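Local coordinates for protein SmhB (Serratia marcescens, PDB 6ZZ5) that is one component of a tripartite alpha-pore-forming toxin and probably takes part in forming the membrane pore, at residues P94-L106 against L299-F313. Residues are numbered along the deposited sequence; the frame is centred on the assembly and turned at random. Where two conformers were deposited one is given.
Sequences PSGATKEQWLSAL and LRKGIIDDSFLRQLF. With SO4 (sulfate ion), chain C; SO4 (sulfate ion), chain D.
Trp-102 and Lys-99 dock on residues 299-313 at one end of the long helical bundle in the soluble form of this alpha-pore-forming toxin component, a worked example of knobs-into-holes packing where helices begin and end. Helix segments 99-106 and 306-313 run at 52° to each other, and Trp-102 fills the hole formed by Asp-306, Leu-309, Arg-310 and Phe-313. Its CB rests on Leu-299 CD2, 3.7 Å away. With CG anti to the carbonyl carbon (chi1 -84°), the indole lies lengthwise along helix segment 306-313. CD1 meets the carboxylate carbon of Asp-306 obliquely, and at the indole edge NE1 donates to a water that also accepts from Arg-310 NH1. Leu-309 CB sits over the six-membered ring, 3.9 Å from its centroid. Farther out, CZ3 comes within 3.7 Å of Phe-313 CD2, the two ring planes inclined by 42°, and CH2 ends 4.0 Å from Leu-309 O. Ile-89 of helix 44-92 also touches Trp-102.

A second knob, Leu-299 from the end of helix 252-300, sits among Lys-99, Trp-102, Leu-103 and Leu-106. Lys-99, stretched out beyond CG, runs alongside it in the opposite sense, CE lying 4.0 Å from Leu-299 CD1. Beyond, a Schellman motif closes helix 252-300, and Leu-299 O is gripped twice: Gly-302 N donates from one face of the carbonyl plane and Lys-99 NZ, at 3.1 Å, from the other.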
# COMPACT_ATOMS: atom_id res chain seq x y z
N PRO A 94 9.69 -37.46 8.41
CA PRO A 94 9.12 -38.25 9.50
C PRO A 94 9.25 -39.75 9.33
O PRO A 94 9.54 -40.40 10.29
CB PRO A 94 7.67 -37.80 9.52
CG PRO A 94 7.77 -36.35 9.09
CD PRO A 94 8.78 -36.40 7.96
N SER A 95 9.13 -40.28 8.11
CA SER A 95 9.36 -41.70 7.83
C SER A 95 10.85 -41.95 7.51
O SER A 95 11.24 -42.11 6.32
CB SER A 95 8.39 -42.21 6.77
OG SER A 95 8.57 -43.60 6.60
N GLY A 96 11.67 -42.04 8.55
CA GLY A 96 13.00 -42.66 8.49
C GLY A 96 14.16 -41.70 8.69
O GLY A 96 15.28 -42.20 8.81
N ALA A 97 13.98 -40.39 8.73
CA ALA A 97 15.15 -39.48 8.81
C ALA A 97 15.88 -39.66 10.15
O ALA A 97 15.16 -39.79 11.17
CB ALA A 97 14.72 -38.08 8.72
N THR A 98 17.21 -39.62 10.17
CA THR A 98 17.99 -39.81 11.43
C THR A 98 18.05 -38.49 12.19
O THR A 98 17.72 -37.42 11.60
CB THR A 98 19.41 -40.31 11.17
OG1 THR A 98 20.02 -39.24 10.41
CG2 THR A 98 19.44 -41.61 10.42
N LYS A 99 18.55 -38.53 13.42
CA LYS A 99 18.72 -37.29 14.19
C LYS A 99 19.70 -36.36 13.45
O LYS A 99 19.49 -35.15 13.40
CB LYS A 99 19.22 -37.61 15.59
CG LYS A 99 19.41 -36.35 16.40
CD LYS A 99 19.83 -36.62 17.84
CE LYS A 99 20.19 -35.32 18.56
NZ LYS A 99 20.17 -35.55 20.03
N GLU A 100 20.74 -36.93 12.86
CA GLU A 100 21.74 -36.14 12.10
C GLU A 100 21.01 -35.39 10.96
O GLU A 100 21.34 -34.25 10.69
CB GLU A 100 22.74 -37.14 11.54
CG GLU A 100 23.85 -36.52 10.78
CD GLU A 100 24.79 -37.58 10.23
OE1 GLU A 100 25.99 -37.38 10.36
OE2 GLU A 100 24.31 -38.58 9.62
N GLN A 101 20.16 -36.09 10.23
CA GLN A 101 19.40 -35.48 9.09
C GLN A 101 18.48 -34.38 9.60
O GLN A 101 18.44 -33.30 8.96
CB GLN A 101 18.64 -36.59 8.38
CG GLN A 101 19.57 -37.48 7.58
CD GLN A 101 18.85 -38.53 6.80
OE1 GLN A 101 18.18 -39.38 7.37
NE2 GLN A 101 19.05 -38.51 5.49
N TRP A 102 17.83 -34.59 10.74
CA TRP A 102 16.95 -33.54 11.33
C TRP A 102 17.77 -32.32 11.73
O TRP A 102 17.30 -31.19 11.47
CB TRP A 102 16.16 -34.08 12.51
CG TRP A 102 14.91 -34.78 12.13
CD1 TRP A 102 14.66 -36.11 12.23
CD2 TRP A 102 13.70 -34.16 11.69
NE1 TRP A 102 13.39 -36.36 11.82
CE2 TRP A 102 12.78 -35.19 11.50
CE3 TRP A 102 13.32 -32.85 11.43
CZ2 TRP A 102 11.49 -34.97 11.06
CZ3 TRP A 102 12.03 -32.61 11.01
CH2 TRP A 102 11.13 -33.66 10.85
N LEU A 103 18.96 -32.50 12.31
CA LEU A 103 19.85 -31.37 12.67
C LEU A 103 20.23 -30.63 11.37
O LEU A 103 20.23 -29.40 11.37
CB LEU A 103 21.12 -31.86 13.38
CG LEU A 103 20.90 -32.34 14.82
CD1 LEU A 103 22.12 -33.14 15.29
CD2 LEU A 103 20.60 -31.17 15.77
N SER A 104 20.61 -31.34 10.30
CA SER A 104 21.00 -30.64 9.05
C SER A 104 19.78 -29.89 8.51
O SER A 104 19.92 -28.71 8.12
CB SER A 104 21.57 -31.60 8.03
OG SER A 104 22.72 -32.21 8.56
N ALA A 105 18.62 -30.54 8.48
CA ALA A 105 17.36 -29.96 7.97
C ALA A 105 17.08 -28.66 8.73
O ALA A 105 16.81 -27.61 8.06
CB ALA A 105 16.20 -30.92 8.05
N LEU A 106 17.06 -28.71 10.07
CA LEU A 106 16.75 -27.48 10.83
C LEU A 106 17.79 -26.38 10.54
O LEU A 106 17.37 -25.22 10.41
CB LEU A 106 16.66 -27.78 12.32
CG LEU A 106 15.50 -28.70 12.65
CD1 LEU A 106 15.65 -29.25 14.04
CD2 LEU A 106 14.16 -28.00 12.48
N LEU A 299 17.27 -29.78 19.80
CA LEU A 299 17.56 -31.15 19.33
C LEU A 299 19.03 -31.48 19.62
O LEU A 299 19.31 -32.57 20.17
CB LEU A 299 17.23 -31.25 17.85
CG LEU A 299 17.46 -32.64 17.27
CD1 LEU A 299 16.59 -33.69 17.94
CD2 LEU A 299 17.21 -32.61 15.78
N ARG A 300 19.93 -30.55 19.32
CA ARG A 300 21.38 -30.76 19.50
C ARG A 300 21.64 -31.07 20.98
O ARG A 300 22.46 -31.91 21.28
CB ARG A 300 22.14 -29.51 19.07
CG ARG A 300 23.59 -29.53 19.49
CD ARG A 300 24.45 -28.31 19.23
NE ARG A 300 23.83 -26.99 19.30
CZ ARG A 300 23.73 -26.18 20.36
NH1 ARG A 300 24.19 -26.56 21.54
NH2 ARG A 300 23.16 -24.99 20.21
N LYS A 301 20.98 -30.36 21.87
CA LYS A 301 21.18 -30.50 23.32
C LYS A 301 20.38 -31.66 23.89
O LYS A 301 20.57 -31.91 25.07
CB LYS A 301 20.74 -29.22 24.03
CG LYS A 301 21.57 -27.99 23.72
CD LYS A 301 20.96 -26.83 24.43
CE LYS A 301 21.29 -25.50 23.86
NZ LYS A 301 20.66 -24.46 24.69
N GLY A 302 19.59 -32.40 23.10
CA GLY A 302 18.80 -33.53 23.65
C GLY A 302 17.60 -33.05 24.52
O GLY A 302 16.98 -33.88 25.18
N ILE A 303 17.20 -31.80 24.44
CA ILE A 303 15.99 -31.28 25.12
C ILE A 303 14.73 -31.71 24.36
O ILE A 303 13.71 -31.95 25.01
CB ILE A 303 16.11 -29.76 25.32
CG1 ILE A 303 17.19 -29.42 26.35
CG2 ILE A 303 14.77 -29.17 25.72
CD1 ILE A 303 17.61 -27.97 26.32
N ILE A 304 14.76 -31.78 23.03
CA ILE A 304 13.72 -32.45 22.23
C ILE A 304 14.38 -33.59 21.47
O ILE A 304 15.63 -33.64 21.40
CB ILE A 304 13.00 -31.49 21.28
CG1 ILE A 304 13.97 -30.93 20.22
CG2 ILE A 304 12.23 -30.42 22.08
CD1 ILE A 304 13.32 -30.01 19.26
N ASP A 305 13.57 -34.51 20.96
CA ASP A 305 14.04 -35.68 20.19
C ASP A 305 13.35 -35.71 18.80
O ASP A 305 12.53 -34.80 18.48
CB ASP A 305 13.88 -36.93 21.06
CG ASP A 305 12.45 -37.31 21.35
OD1 ASP A 305 11.53 -36.65 20.80
OD2 ASP A 305 12.26 -38.20 22.23
N ASP A 306 13.67 -36.70 17.98
CA ASP A 306 13.11 -36.81 16.61
C ASP A 306 11.60 -37.00 16.68
O ASP A 306 10.91 -36.52 15.81
CB ASP A 306 13.79 -37.95 15.86
CG ASP A 306 15.25 -37.63 15.55
OD1 ASP A 306 15.66 -36.54 15.84
OD2 ASP A 306 15.95 -38.47 15.00
N SER A 307 11.10 -37.69 17.70
CA SER A 307 9.65 -37.92 17.85
C SER A 307 8.91 -36.58 17.98
O SER A 307 7.85 -36.40 17.35
CB SER A 307 9.39 -38.84 19.01
OG SER A 307 8.02 -39.12 19.03
N PHE A 308 9.48 -35.63 18.71
CA PHE A 308 8.89 -34.29 18.90
C PHE A 308 8.78 -33.62 17.53
O PHE A 308 7.77 -33.02 17.18
CB PHE A 308 9.77 -33.47 19.84
CG PHE A 308 9.23 -32.11 20.10
CD1 PHE A 308 8.35 -31.90 21.14
CD2 PHE A 308 9.65 -31.03 19.34
CE1 PHE A 308 7.86 -30.63 21.43
CE2 PHE A 308 9.16 -29.76 19.62
CZ PHE A 308 8.26 -29.55 20.66
N LEU A 309 9.84 -33.71 16.75
CA LEU A 309 9.91 -33.04 15.42
C LEU A 309 8.97 -33.72 14.42
O LEU A 309 8.32 -33.01 13.64
CB LEU A 309 11.36 -33.05 14.94
CG LEU A 309 12.27 -32.11 15.72
CD1 LEU A 309 13.71 -32.44 15.42
CD2 LEU A 309 11.95 -30.65 15.38
N ARG A 310 8.88 -35.05 14.45
CA ARG A 310 7.86 -35.73 13.64
C ARG A 310 6.47 -35.16 13.96
O ARG A 310 5.77 -34.78 13.00
CB ARG A 310 7.96 -37.24 13.82
CG ARG A 310 9.28 -37.79 13.32
CD ARG A 310 9.26 -39.30 13.12
NE ARG A 310 9.57 -39.88 14.38
CZ ARG A 310 10.76 -40.35 14.79
NH1 ARG A 310 11.82 -40.40 14.01
NH2 ARG A 310 10.86 -40.80 16.02
N GLN A 311 6.10 -35.10 15.24
CA GLN A 311 4.78 -34.58 15.70
C GLN A 311 4.61 -33.16 15.15
O GLN A 311 3.55 -32.84 14.56
CB GLN A 311 4.64 -34.61 17.23
CG GLN A 311 3.25 -34.28 17.80
CD GLN A 311 2.76 -32.83 17.76
OE1 GLN A 311 3.53 -31.86 17.91
NE2 GLN A 311 1.44 -32.65 17.52
N LEU A 312 5.61 -32.31 15.35
CA LEU A 312 5.49 -30.87 15.07
C LEU A 312 5.32 -30.64 13.57
O LEU A 312 4.42 -29.88 13.16
CB LEU A 312 6.72 -30.16 15.60
CG LEU A 312 6.71 -28.65 15.35
CD1 LEU A 312 5.63 -28.00 16.18
CD2 LEU A 312 8.05 -28.07 15.71
N PHE A 313 6.13 -31.31 12.77
CA PHE A 313 6.14 -31.10 11.30
C PHE A 313 4.96 -31.84 10.65
O PHE A 313 4.43 -31.30 9.68
CB PHE A 313 7.51 -31.45 10.72
CG PHE A 313 8.48 -30.32 10.90
CD1 PHE A 313 8.52 -29.28 10.01
CD2 PHE A 313 9.33 -30.26 12.00
CE1 PHE A 313 9.43 -28.24 10.17
CE2 PHE A 313 10.19 -29.20 12.19
CZ PHE A 313 10.25 -28.18 11.28
S SO4 C . 23.92 -23.33 23.50
O1 SO4 C . 24.62 -24.59 23.40
O2 SO4 C . 22.74 -23.33 22.67
O3 SO4 C . 24.80 -22.27 23.04
O4 SO4 C . 23.53 -23.11 24.88
S SO4 D . 14.54 -41.84 16.53
O1 SO4 D . 14.67 -41.06 15.31
O2 SO4 D . 14.84 -43.21 16.25
O3 SO4 D . 13.20 -41.73 17.02
O4 SO4 D . 15.44 -41.33 17.52
O HOH W 1 12.32 -39.26 11.40
O HOH W 2 17.54 -35.58 21.11